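Long-range contacts in putative Zn-dependent Alcohol Dehydrogenase (Rhodobacter sphaeroides, PDB 3IV6), which binds S-adenosylmethionine on a Rossmann-like fold and, despite its alcohol dehydrogenase name, probably acts as a methyltransferase: residues E12-I17 with Q77-D82; S47-I52 with F113-R118; V70-F75 with R90-D95. All coordinates share one frame; numbering follows the deposited sequence.

Interaction 1 of 3, residues E12-I17 with Q77-D82; sequences EAWELI and QRMCDD. With SAM (S-adenosylmethionine), chain E.
The terminal methyl of Met79, a selenomethionine here, touches both Trp14 and Ile17 and makes the closely packed part of this contact. Its CE lies 3.5 Å from Trp14 CE3, coming at the edge of the indole near the ring plane, and 3.8 Å from Ile17 CG2. A bend at chi2 (-62°) turns the end of the Met79 chain toward both partners, something a stiff branched residue could hardly do. The broad indole has a second task: one face lies beneath the ribose of S-adenosylmethionine, whose O2' is 3.6 Å from Trp14 CG, while Trp207 packs edge-to-face with the ring. The N-terminal helix 11-15 lids the cofactor cleft, and helix 77-86, which follows the second strand of the Rossmann-like sheet, supplies the wall beside it. Toward solvent the contact turns polar, held by hydrogen bonds rather than by packed carbons. Glu15 and Arg78 run antiparallel past one another without pairing their charges; each reaches the other's backbone. Glu15 OE1 accepts from Arg78 N at 3.2 Å on its syn side and also binds Ser76 OG, so a carboxylate sits at the N-terminal turn of helix 77-86, where the helix dipole probably favours it. The extended Arg78 chain delivers NH1 to Glu15 O at 3.1 Å, in the guanidinium plane, while Ile17 O lies over a face of the same group. Arg78 NE forms a salt bridge of 3.2 Å with Asp82 OD2, one turn further on, and Asn19 N binds that oxygen. On the exposed flank Gln77 NE2 donates to Asp81 OD1 at 2.9 Å.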
loop_
_atom_site.group_PDB
_atom_site.type_symbol
_atom_site.label_atom_id
_atom_site.label_comp_id
_atom_site.label_asym_id
_atom_site.label_seq_id
_atom_site.Cartn_x
_atom_site.Cartn_y
_atom_site.Cartn_z
ATOM N N GLU A 12 -11.461 -8.271 -1.949
ATOM C CA GLU A 12 -11.542 -9.735 -2.031
ATOM C C GLU A 12 -10.174 -10.419 -2.016
ATOM O O GLU A 12 -10.028 -11.509 -1.472
ATOM C CB GLU A 12 -12.375 -10.217 -3.246
ATOM C CG GLU A 12 -13.885 -10.274 -2.990
ATOM C CD GLU A 12 -14.208 -10.736 -1.562
ATOM O OE1 GLU A 12 -14.199 -11.966 -1.303
ATOM O OE2 GLU A 12 -14.466 -9.868 -0.690
ATOM N N ALA A 13 -9.173 -9.782 -2.607
ATOM C CA ALA A 13 -7.838 -10.351 -2.618
ATOM C C ALA A 13 -7.291 -10.493 -1.196
ATOM O O ALA A 13 -6.472 -11.351 -0.916
ATOM C CB ALA A 13 -6.897 -9.503 -3.476
ATOM N N TRP A 14 -7.732 -9.659 -0.278
ATOM C CA TRP A 14 -7.086 -9.719 1.029
ATOM C C TRP A 14 -7.859 -10.535 2.092
ATOM O O TRP A 14 -7.313 -10.901 3.138
ATOM C CB TRP A 14 -6.680 -8.315 1.488
ATOM C CG TRP A 14 -5.786 -7.641 0.490
ATOM C CD1 TRP A 14 -6.177 -6.942 -0.615
ATOM C CD2 TRP A 14 -4.346 -7.604 0.493
ATOM N NE1 TRP A 14 -5.078 -6.464 -1.298
ATOM C CE2 TRP A 14 -3.948 -6.847 -0.634
ATOM C CE3 TRP A 14 -3.364 -8.103 1.366
ATOM C CZ2 TRP A 14 -2.596 -6.596 -0.926
ATOM C CZ3 TRP A 14 -2.030 -7.854 1.071
ATOM C CH2 TRP A 14 -1.657 -7.108 -0.069
ATOM N N GLU A 15 -9.115 -10.837 1.783
ATOM C CA GLU A 15 -9.888 -11.861 2.472
ATOM C C GLU A 15 -9.196 -13.212 2.400
ATOM O O GLU A 15 -9.322 -14.038 3.305
ATOM C CB GLU A 15 -11.263 -11.957 1.828
ATOM C CG GLU A 15 -11.982 -10.643 1.890
ATOM C CD GLU A 15 -12.216 -10.222 3.319
ATOM O OE1 GLU A 15 -11.721 -9.139 3.702
ATOM O OE2 GLU A 15 -12.887 -10.993 4.047
ATOM N N LEU A 16 -8.464 -13.411 1.313
ATOM C CA LEU A 16 -7.668 -14.599 1.076
ATOM C C LEU A 16 -6.445 -14.737 1.971
ATOM O O LEU A 16 -6.019 -15.860 2.260
ATOM C CB LEU A 16 -7.172 -14.571 -0.353
ATOM C CG LEU A 16 -7.665 -15.705 -1.224
ATOM C CD1 LEU A 16 -6.785 -15.712 -2.437
ATOM C CD2 LEU A 16 -7.563 -17.015 -0.466
ATOM N N ILE A 17 -5.875 -13.605 2.384
ATOM C CA ILE A 17 -4.557 -13.601 3.003
ATOM C C ILE A 17 -4.609 -13.477 4.517
ATOM O O ILE A 17 -4.112 -14.347 5.239
ATOM C CB ILE A 17 -3.653 -12.492 2.431
ATOM C CG1 ILE A 17 -3.354 -12.728 0.941
ATOM C CG2 ILE A 17 -2.368 -12.394 3.208
ATOM C CD1 ILE A 17 -2.929 -14.128 0.599
ATOM N N GLN A 77 -12.268 -6.876 5.554
ATOM C CA GLN A 77 -12.745 -7.198 6.887
ATOM C C GLN A 77 -11.855 -8.192 7.626
ATOM O O GLN A 77 -11.715 -8.100 8.841
ATOM C CB GLN A 77 -14.152 -7.748 6.841
ATOM C CG GLN A 77 -14.735 -7.922 8.219
ATOM C CD GLN A 77 -14.856 -6.610 8.961
ATOM O OE1 GLN A 77 -15.456 -5.646 8.469
ATOM N NE2 GLN A 77 -14.302 -6.569 10.162
ATOM N N ARG A 78 -11.280 -9.151 6.901
ATOM C CA ARG A 78 -10.471 -10.183 7.529
ATOM C C ARG A 78 -9.177 -9.586 8.079
ATOM O O ARG A 78 -8.701 -9.956 9.166
ATOM C CB ARG A 78 -10.150 -11.334 6.563
ATOM C CG ARG A 78 -9.520 -12.521 7.303
ATOM C CD ARG A 78 -8.933 -13.524 6.381
ATOM N NE ARG A 78 -7.936 -14.373 7.049
ATOM C CZ ARG A 78 -7.367 -15.459 6.506
ATOM N NH1 ARG A 78 -7.709 -15.848 5.278
ATOM N NH2 ARG A 78 -6.451 -16.153 7.188
HETATM N N MSE A 79 -8.620 -8.659 7.303
HETATM C CA MSE A 79 -7.423 -7.939 7.685
HETATM C C MSE A 79 -7.629 -7.206 8.984
HETATM O O MSE A 79 -6.884 -7.431 9.937
HETATM C CB MSE A 79 -6.962 -7.016 6.568
HETATM C CG MSE A 79 -6.129 -7.785 5.553
HETATM SE SE MSE A 79 -4.469 -8.552 6.343
HETATM C CE MSE A 79 -3.745 -9.205 4.645
ATOM N N CYS A 80 -8.671 -6.384 9.047
ATOM C CA CYS A 80 -9.068 -5.765 10.320
ATOM C C CYS A 80 -9.241 -6.766 11.453
ATOM O O CYS A 80 -8.846 -6.504 12.588
ATOM C CB CYS A 80 -10.345 -4.918 10.191
ATOM S SG CYS A 80 -10.274 -3.605 8.937
ATOM N N ASP A 81 -9.822 -7.917 11.148
ATOM C CA ASP A 81 -10.223 -8.838 12.206
ATOM C C ASP A 81 -9.014 -9.548 12.781
ATOM O O ASP A 81 -8.869 -9.628 14.006
ATOM C CB ASP A 81 -11.296 -9.826 11.713
ATOM C CG ASP A 81 -12.702 -9.197 11.623
ATOM O OD1 ASP A 81 -12.893 -8.074 12.131
ATOM O OD2 ASP A 81 -13.620 -9.838 11.052
ATOM N N ASP A 82 -8.142 -10.021 11.891
ATOM C CA ASP A 82 -6.904 -10.709 12.273
ATOM C C ASP A 82 -5.941 -9.780 13.012
ATOM O O ASP A 82 -5.186 -10.202 13.911
ATOM C CB ASP A 82 -6.203 -11.281 11.037
ATOM C CG ASP A 82 -6.870 -12.553 10.507
ATOM O OD1 ASP A 82 -7.873 -12.989 11.116
ATOM O OD2 ASP A 82 -6.385 -13.109 9.482
HETATM N N SAM E . 1.147 -5.133 2.895
HETATM C CA SAM E . 2.459 -4.554 2.669
HETATM C C SAM E . 3.076 -4.077 3.966
HETATM O O SAM E . 2.507 -4.160 5.064
HETATM O OXT SAM E . 4.192 -3.620 3.880
HETATM C CB SAM E . 2.409 -3.460 1.609
HETATM C CG SAM E . 1.102 -3.369 0.810
HETATM S SD SAM E . -0.288 -2.490 1.594
HETATM C CE SAM E . 0.325 -2.128 3.264
HETATM C "C5'" SAM E . -1.567 -3.786 1.757
HETATM C "C4'" SAM E . -2.624 -3.626 2.844
HETATM O "O4'" SAM E . -3.419 -2.485 2.572
HETATM C "C3'" SAM E . -3.597 -4.790 2.897
HETATM O "O3'" SAM E . -3.916 -4.989 4.254
HETATM C "C2'" SAM E . -4.845 -4.283 2.203
HETATM O "O2'" SAM E . -6.019 -4.814 2.780
HETATM C "C1'" SAM E . -4.788 -2.784 2.435
HETATM N N9 SAM E . -5.336 -2.038 1.295
HETATM C C8 SAM E . -5.041 -2.247 -0.028
HETATM N N7 SAM E . -5.765 -1.374 -0.779
HETATM C C5 SAM E . -6.527 -0.597 0.040
HETATM C C6 SAM E . -7.439 0.446 -0.209
HETATM N N6 SAM E . -7.732 0.870 -1.441
HETATM N N1 SAM E . -8.070 1.028 0.862
HETATM C C2 SAM E . -7.806 0.566 2.145
HETATM N N3 SAM E . -6.907 -0.440 2.403
HETATM C C4 SAM E . -6.272 -1.020 1.358
#

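Interaction 2 of 3, residues S47-I52 with F113-R118; sequences STVAVI and FVLNDR. With SAM (S-adenosylmethionine), chain E.
The Phe113 ring takes the Ser47 hydroxyl at its edge, near the ring plane, with OG 4.5 Å from CE2; side chains of Ile43 and Thr143 touch this ring as well. Ser47 OG itself is bonded to Val44 O. At the far end of the contact the other flat group, the guanidinium of Arg118, meets the carboxyl carbon of Asp117 at its edge, in plane. Between them strands 48-52 and 113-117 run parallel as neighbours in the middle of a seven-stranded sheet whose order, 3-2-1-4-5-7-6, is that of class I methyltransferases. Four backbone hydrogen bonds join them: Thr48 O receives Phe113 N, Ala50 gives its N to Phe113 O and its O to Leu115 N, and Ile52 N reaches Leu115 O. Apolar residues suit strands covered on both faces. On the face of Val49 and Leu115, Val49 CG1, placed anti to the backbone N (chi1 176°), meets Leu115 CD1 at 3.7 Å. On the face of Ala50 and Val114, the small Ala50 CB sits 3.8 Å from Val114 CG2, while helix 125-139 covers Val114 and Phe73 of the adjacent strand 69-74 touches Ala50 from the side. The C-terminal ends of the strands face S-adenosylmethionine. There Arg118 NE forms a salt bridge with Asp117 OD1 at 3.3 Å, approaching from above the carboxylate plane, and Ser147 OG binds the same oxygen. With an alanine at Asp117, Arg118 NE is likely to lose its charged mate and Ser147 OG a partner, although Ala28 O would still hold Arg118 NH1. Where the strands part, one water donates to Ile52 O (2.6 Å) and accepts from Asp117 N (3.1 Å).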
loop_
_atom_site.group_PDB
_atom_site.type_symbol
_atom_site.label_atom_id
_atom_site.label_comp_id
_atom_site.label_asym_id
_atom_site.label_seq_id
_atom_site.Cartn_x
_atom_site.Cartn_y
_atom_site.Cartn_z
ATOM N N SER A 47 0.845 11.889 19.755
ATOM C CA SER A 47 0.599 12.209 18.352
ATOM C C SER A 47 -0.552 11.361 17.846
ATOM O O SER A 47 -0.684 10.207 18.272
ATOM C CB SER A 47 1.847 11.934 17.511
ATOM O OG SER A 47 2.921 12.762 17.902
ATOM N N THR A 48 -1.398 11.930 16.980
ATOM C CA THR A 48 -2.373 11.104 16.249
ATOM C C THR A 48 -1.842 10.589 14.910
ATOM O O THR A 48 -1.479 11.380 14.020
ATOM C CB THR A 48 -3.729 11.783 16.039
ATOM O OG1 THR A 48 -3.550 13.062 15.412
ATOM C CG2 THR A 48 -4.416 11.946 17.360
ATOM N N VAL A 49 -1.831 9.259 14.782
ATOM C CA VAL A 49 -1.249 8.578 13.635
ATOM C C VAL A 49 -2.276 7.674 12.977
ATOM O O VAL A 49 -2.907 6.871 13.640
ATOM C CB VAL A 49 -0.050 7.686 14.071
ATOM C CG1 VAL A 49 0.498 6.912 12.888
ATOM C CG2 VAL A 49 1.020 8.507 14.784
ATOM N N ALA A 50 -2.417 7.773 11.666
ATOM C CA ALA A 50 -3.251 6.831 10.913
ATOM C C ALA A 50 -2.346 5.950 10.090
ATOM O O ALA A 50 -1.562 6.458 9.289
ATOM C CB ALA A 50 -4.159 7.577 10.003
ATOM N N VAL A 51 -2.451 4.639 10.282
ATOM C CA VAL A 51 -1.842 3.680 9.366
ATOM C C VAL A 51 -2.870 3.126 8.385
ATOM O O VAL A 51 -3.851 2.500 8.786
ATOM C CB VAL A 51 -1.188 2.511 10.125
ATOM C CG1 VAL A 51 -0.445 1.602 9.160
ATOM C CG2 VAL A 51 -0.253 3.035 11.203
ATOM N N ILE A 52 -2.640 3.362 7.097
ATOM C CA ILE A 52 -3.385 2.679 6.047
ATOM C C ILE A 52 -2.750 1.335 5.705
ATOM O O ILE A 52 -1.587 1.271 5.308
ATOM C CB ILE A 52 -3.474 3.535 4.770
ATOM C CG1 ILE A 52 -3.711 5.003 5.127
ATOM C CG2 ILE A 52 -4.578 3.018 3.859
ATOM C CD1 ILE A 52 -4.919 5.230 6.009
ATOM N N PHE A 113 -0.185 12.454 11.477
ATOM C CA PHE A 113 0.567 11.635 10.533
ATOM C C PHE A 113 -0.264 10.550 9.874
ATOM O O PHE A 113 -1.076 9.888 10.520
ATOM C CB PHE A 113 1.766 10.987 11.216
ATOM C CG PHE A 113 2.767 11.968 11.730
ATOM C CD1 PHE A 113 3.765 12.448 10.904
ATOM C CD2 PHE A 113 2.710 12.415 13.044
ATOM C CE1 PHE A 113 4.694 13.353 11.380
ATOM C CE2 PHE A 113 3.618 13.313 13.523
ATOM C CZ PHE A 113 4.618 13.786 12.697
ATOM N N VAL A 114 -0.058 10.378 8.570
ATOM C CA VAL A 114 -0.605 9.216 7.881
ATOM C C VAL A 114 0.569 8.437 7.328
ATOM O O VAL A 114 1.379 8.961 6.552
ATOM C CB VAL A 114 -1.566 9.613 6.745
ATOM C CG1 VAL A 114 -1.686 8.477 5.690
ATOM C CG2 VAL A 114 -2.934 9.991 7.295
ATOM N N LEU A 115 0.689 7.196 7.769
ATOM C CA LEU A 115 1.739 6.294 7.287
ATOM C C LEU A 115 1.186 5.143 6.405
ATOM O O LEU A 115 0.100 4.608 6.655
ATOM C CB LEU A 115 2.522 5.714 8.469
ATOM C CG LEU A 115 2.718 6.632 9.670
ATOM C CD1 LEU A 115 3.324 5.863 10.813
ATOM C CD2 LEU A 115 3.528 7.866 9.336
ATOM N N ASN A 116 1.921 4.789 5.353
ATOM C CA ASN A 116 1.716 3.489 4.709
ATOM C C ASN A 116 2.953 2.979 3.986
ATOM O O ASN A 116 3.738 3.778 3.443
ATOM C CB ASN A 116 0.493 3.500 3.784
ATOM C CG ASN A 116 0.500 4.667 2.793
ATOM O OD1 ASN A 116 -0.089 5.714 3.050
ATOM N ND2 ASN A 116 1.126 4.462 1.642
ATOM N N ASP A 117 3.137 1.659 4.015
ATOM C CA ASP A 117 4.290 1.026 3.385
ATOM C C ASP A 117 3.932 0.266 2.116
ATOM O O ASP A 117 3.375 -0.826 2.193
ATOM C CB ASP A 117 4.977 0.060 4.347
ATOM C CG ASP A 117 6.229 -0.590 3.733
ATOM O OD1 ASP A 117 6.977 0.084 2.980
ATOM O OD2 ASP A 117 6.481 -1.774 4.028
ATOM N N ARG A 118 4.273 0.835 0.963
ATOM C CA ARG A 118 4.130 0.160 -0.325
ATOM C C ARG A 118 2.669 -0.131 -0.703
ATOM O O ARG A 118 2.354 -1.080 -1.442
ATOM C CB ARG A 118 5.002 -1.084 -0.362
ATOM C CG ARG A 118 6.466 -0.765 -0.628
ATOM C CD ARG A 118 7.386 -1.982 -0.460
ATOM N NE ARG A 118 7.719 -2.328 0.919
ATOM C CZ ARG A 118 8.424 -3.418 1.255
ATOM N NH1 ARG A 118 8.837 -4.227 0.299
ATOM N NH2 ARG A 118 8.714 -3.719 2.532
HETATM N N SAM E . 1.147 -5.133 2.895
HETATM C CA SAM E . 2.459 -4.554 2.669
HETATM C C SAM E . 3.076 -4.077 3.966
HETATM O O SAM E . 2.507 -4.160 5.064
HETATM O OXT SAM E . 4.192 -3.620 3.880
HETATM C CB SAM E . 2.409 -3.460 1.609
HETATM C CG SAM E . 1.102 -3.369 0.810
HETATM S SD SAM E . -0.288 -2.490 1.594
HETATM C CE SAM E . 0.325 -2.128 3.264
HETATM C "C5'" SAM E . -1.567 -3.786 1.757
HETATM C "C4'" SAM E . -2.624 -3.626 2.844
HETATM O "O4'" SAM E . -3.419 -2.485 2.572
HETATM C "C3'" SAM E . -3.597 -4.790 2.897
HETATM O "O3'" SAM E . -3.916 -4.989 4.254
HETATM C "C2'" SAM E . -4.845 -4.283 2.203
HETATM O "O2'" SAM E . -6.019 -4.814 2.780
HETATM C "C1'" SAM E . -4.788 -2.784 2.435
HETATM N N9 SAM E . -5.336 -2.038 1.295
HETATM C C8 SAM E . -5.041 -2.247 -0.028
HETATM N N7 SAM E . -5.765 -1.374 -0.779
HETATM C C5 SAM E . -6.527 -0.597 0.040
HETATM C C6 SAM E . -7.439 0.446 -0.209
HETATM N N6 SAM E . -7.732 0.870 -1.441
HETATM N N1 SAM E . -8.070 1.028 0.862
HETATM C C2 SAM E . -7.806 0.566 2.145
HETATM N N3 SAM E . -6.907 -0.440 2.403
HETATM C C4 SAM E . -6.272 -1.020 1.358
HETATM O O HOH W 1 0.821 0.310 5.495
#

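Interaction 3 of 3, residues V70-F75 with R90-D95; sequences VTVFDF and RCVTID. With SAM (S-adenosylmethionine), chain E.
With CG anti to the carbonyl carbon in both Phe73 and Asp95 (chi1 -64° and -74°), ring and carboxylate run alongside each other from neighbouring strands, their planes 28° apart. Asp95 CB lies 3.9 Å from Phe73 CD1, obliquely to the ring, while Thr71 CG2 lies over one face of that ring. Next along this face Thr71 and Thr93 are paired flank to flank, OG1 of Thr71 being 3.8 Å from CB of Thr93; beta-branched threonine suits a strand, and its hydroxyl tolerates a partly exposed place. The opposite face is apolar: Val72 stands beside Ile94, Val72 against helix 57-65 and Ile94 against helix 77-86. Strands 69-74 and 93-96 are the two parallel strands of a beta-alpha-beta unit whose crossover is helix 77-86; strand 93-96 lies at an edge of the sheet within this chain. Their ladder is firm in the middle, with Val72 N bound to Thr93 O at 2.7 Å and Asp95 N to Val72 O at 2.8 Å. It slackens at the start, where Thr93 N to Val70 O is weak and a water links Val70 N with Cys91 O. Cys91 is known to form a disulfide with another chain, which fits its exposed place before the edge strand. At the other end Asp74 N still reaches Asp95 O, and Asp74 turns its carboxylate to the ribose, OD1 accepting from SAM O2' at 2.6 Å and OD2 from O3' at 2.7 Å. Phe75 then lays its ring over the adenine, SAM C5 above its centre. Backbone amides of Ser76 and Ala54 also bind the Asp74 oxygens, an arrangement consistent with the acid that often grips the ribose hydroxyls at the end of the second strand in such folds.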
loop_
_atom_site.group_PDB
_atom_site.type_symbol
_atom_site.label_atom_id
_atom_site.label_comp_id
_atom_site.label_asym_id
_atom_site.label_seq_id
_atom_site.Cartn_x
_atom_site.Cartn_y
_atom_site.Cartn_z
ATOM N N VAL A 70 -3.126 5.637 17.724
ATOM C CA VAL A 70 -3.179 5.029 16.389
ATOM C C VAL A 70 -4.535 4.546 15.957
ATOM O O VAL A 70 -5.218 3.848 16.676
ATOM C CB VAL A 70 -2.293 3.799 16.359
ATOM C CG1 VAL A 70 -2.261 3.195 14.975
ATOM C CG2 VAL A 70 -0.906 4.148 16.876
ATOM N N THR A 71 -4.904 4.919 14.751
ATOM C CA THR A 71 -6.090 4.417 14.079
ATOM C C THR A 71 -5.592 3.673 12.840
ATOM O O THR A 71 -4.754 4.195 12.118
ATOM C CB THR A 71 -7.036 5.596 13.634
ATOM O OG1 THR A 71 -7.600 6.247 14.780
ATOM C CG2 THR A 71 -8.162 5.090 12.784
ATOM N N VAL A 72 -6.095 2.469 12.591
ATOM C CA VAL A 72 -5.753 1.747 11.370
ATOM C C VAL A 72 -6.936 1.716 10.421
ATOM O O VAL A 72 -8.057 1.473 10.850
ATOM C CB VAL A 72 -5.377 0.288 11.663
ATOM C CG1 VAL A 72 -5.071 -0.475 10.357
ATOM C CG2 VAL A 72 -4.232 0.215 12.684
ATOM N N PHE A 73 -6.673 1.958 9.138
ATOM C CA PHE A 73 -7.676 1.875 8.084
ATOM C C PHE A 73 -7.328 0.759 7.123
ATOM O O PHE A 73 -6.174 0.583 6.751
ATOM C CB PHE A 73 -7.760 3.187 7.329
ATOM C CG PHE A 73 -8.235 4.329 8.176
ATOM C CD1 PHE A 73 -9.498 4.294 8.767
ATOM C CD2 PHE A 73 -7.422 5.455 8.397
ATOM C CE1 PHE A 73 -9.952 5.337 9.534
ATOM C CE2 PHE A 73 -7.871 6.527 9.200
ATOM C CZ PHE A 73 -9.136 6.461 9.759
ATOM N N ASP A 74 -8.331 -0.002 6.719
ATOM C CA ASP A 74 -8.134 -1.068 5.746
ATOM C C ASP A 74 -9.455 -1.382 5.053
ATOM O O ASP A 74 -10.534 -1.281 5.667
ATOM C CB ASP A 74 -7.592 -2.335 6.436
ATOM C CG ASP A 74 -6.877 -3.262 5.473
ATOM O OD1 ASP A 74 -7.560 -3.879 4.620
ATOM O OD2 ASP A 74 -5.629 -3.343 5.565
ATOM N N PHE A 75 -9.383 -1.758 3.777
ATOM C CA PHE A 75 -10.616 -2.024 3.034
ATOM C C PHE A 75 -11.085 -3.482 3.061
ATOM O O PHE A 75 -12.001 -3.858 2.341
ATOM C CB PHE A 75 -10.544 -1.452 1.615
ATOM C CG PHE A 75 -9.703 -2.239 0.690
ATOM C CD1 PHE A 75 -8.837 -3.219 1.178
ATOM C CD2 PHE A 75 -9.758 -2.005 -0.668
ATOM C CE1 PHE A 75 -8.043 -3.970 0.323
ATOM C CE2 PHE A 75 -8.958 -2.742 -1.522
ATOM C CZ PHE A 75 -8.095 -3.732 -1.016
ATOM N N ARG A 90 -4.056 -4.444 23.359
ATOM C CA ARG A 90 -3.729 -3.032 23.152
ATOM C C ARG A 90 -4.945 -2.143 22.892
ATOM O O ARG A 90 -6.011 -2.605 22.480
ATOM C CB ARG A 90 -2.692 -2.883 22.057
ATOM C CG ARG A 90 -1.333 -3.405 22.499
ATOM C CD ARG A 90 -0.373 -3.522 21.338
ATOM N NE ARG A 90 1.029 -3.617 21.732
ATOM C CZ ARG A 90 1.689 -2.689 22.430
ATOM N NH1 ARG A 90 1.074 -1.578 22.863
ATOM N NH2 ARG A 90 2.978 -2.887 22.710
ATOM N N CYS A 91 -4.779 -0.861 23.167
ATOM C CA CYS A 91 -5.801 0.134 22.878
ATOM C C CYS A 91 -5.550 0.822 21.513
ATOM O O CYS A 91 -4.635 1.634 21.350
ATOM C CB CYS A 91 -5.869 1.162 24.024
ATOM S SG CYS A 91 -6.882 2.653 23.707
ATOM N N VAL A 92 -6.366 0.490 20.532
ATOM C CA VAL A 92 -6.151 0.952 19.179
ATOM C C VAL A 92 -7.476 0.873 18.442
ATOM O O VAL A 92 -8.283 -0.007 18.705
ATOM C CB VAL A 92 -5.180 0.041 18.435
ATOM C CG1 VAL A 92 -5.776 -1.336 18.270
ATOM C CG2 VAL A 92 -4.890 0.594 17.072
ATOM N N THR A 93 -7.674 1.789 17.512
ATOM C CA THR A 93 -8.886 1.886 16.729
ATOM C C THR A 93 -8.650 1.309 15.350
ATOM O O THR A 93 -7.699 1.697 14.662
ATOM C CB THR A 93 -9.321 3.344 16.553
ATOM O OG1 THR A 93 -9.567 3.930 17.835
ATOM C CG2 THR A 93 -10.570 3.419 15.689
ATOM N N ILE A 94 -9.523 0.399 14.928
ATOM C CA ILE A 94 -9.355 -0.255 13.630
ATOM C C ILE A 94 -10.630 -0.119 12.837
ATOM O O ILE A 94 -11.653 -0.644 13.246
ATOM C CB ILE A 94 -9.041 -1.772 13.776
ATOM C CG1 ILE A 94 -7.773 -1.993 14.586
ATOM C CG2 ILE A 94 -8.915 -2.457 12.401
ATOM C CD1 ILE A 94 -7.361 -3.430 14.641
ATOM N N ASP A 95 -10.580 0.575 11.708
ATOM C CA ASP A 95 -11.798 0.873 10.961
ATOM C C ASP A 95 -11.765 0.322 9.566
ATOM O O ASP A 95 -10.724 0.226 8.955
ATOM C CB ASP A 95 -12.053 2.381 10.924
ATOM C CG ASP A 95 -12.552 2.916 12.258
ATOM O OD1 ASP A 95 -13.408 2.215 12.863
ATOM O OD2 ASP A 95 -12.101 4.021 12.690
HETATM N N SAM E . 1.147 -5.133 2.895
HETATM C CA SAM E . 2.459 -4.554 2.669
HETATM C C SAM E . 3.076 -4.077 3.966
HETATM O O SAM E . 2.507 -4.160 5.064
HETATM O OXT SAM E . 4.192 -3.620 3.880
HETATM C CB SAM E . 2.409 -3.460 1.609
HETATM C CG SAM E . 1.102 -3.369 0.810
HETATM S SD SAM E . -0.288 -2.490 1.594
HETATM C CE SAM E . 0.325 -2.128 3.264
HETATM C "C5'" SAM E . -1.567 -3.786 1.757
HETATM C "C4'" SAM E . -2.624 -3.626 2.844
HETATM O "O4'" SAM E . -3.419 -2.485 2.572
HETATM C "C3'" SAM E . -3.597 -4.790 2.897
HETATM O "O3'" SAM E . -3.916 -4.989 4.254
HETATM C "C2'" SAM E . -4.845 -4.283 2.203
HETATM O "O2'" SAM E . -6.019 -4.814 2.780
HETATM C "C1'" SAM E . -4.788 -2.784 2.435
HETATM N N9 SAM E . -5.336 -2.038 1.295
HETATM C C8 SAM E . -5.041 -2.247 -0.028
HETATM N N7 SAM E . -5.765 -1.374 -0.779
HETATM C C5 SAM E . -6.527 -0.597 0.040
HETATM C C6 SAM E . -7.439 0.446 -0.209
HETATM N N6 SAM E . -7.732 0.870 -1.441
HETATM N N1 SAM E . -8.070 1.028 0.862
HETATM C C2 SAM E . -7.806 0.566 2.145
HETATM N N3 SAM E . -6.907 -0.440 2.403
HETATM C C4 SAM E . -6.272 -1.020 1.358
HETATM O O HOH W 2 -3.957 4.123 19.988
#

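Interactions 2 and 3 belong to one sheet: strands 48-52 and 69-74 are neighbours, with Val51 O 2.9 Å from Phe73 N in a probable hydrogen bond, and the two contact centres are 10 Å apart. Interaction 1 lies over the ribose side of the ligand and joins interaction 3 directly, through Cys80 CB against Ile94 CG2 and Trp14 CD1 against Phe75 CE1, each 3.6 Å apart. Interactions 1 and 2 do not touch; their nearest atoms are about 7 Å apart. S-adenosylmethionine brings all three together: residues 70-75 hold its ribose and adenine, 12-17 cover the sugar, and 113-118 approach the methionine end. Ser55, Asp98 and Ile99 add further bonds.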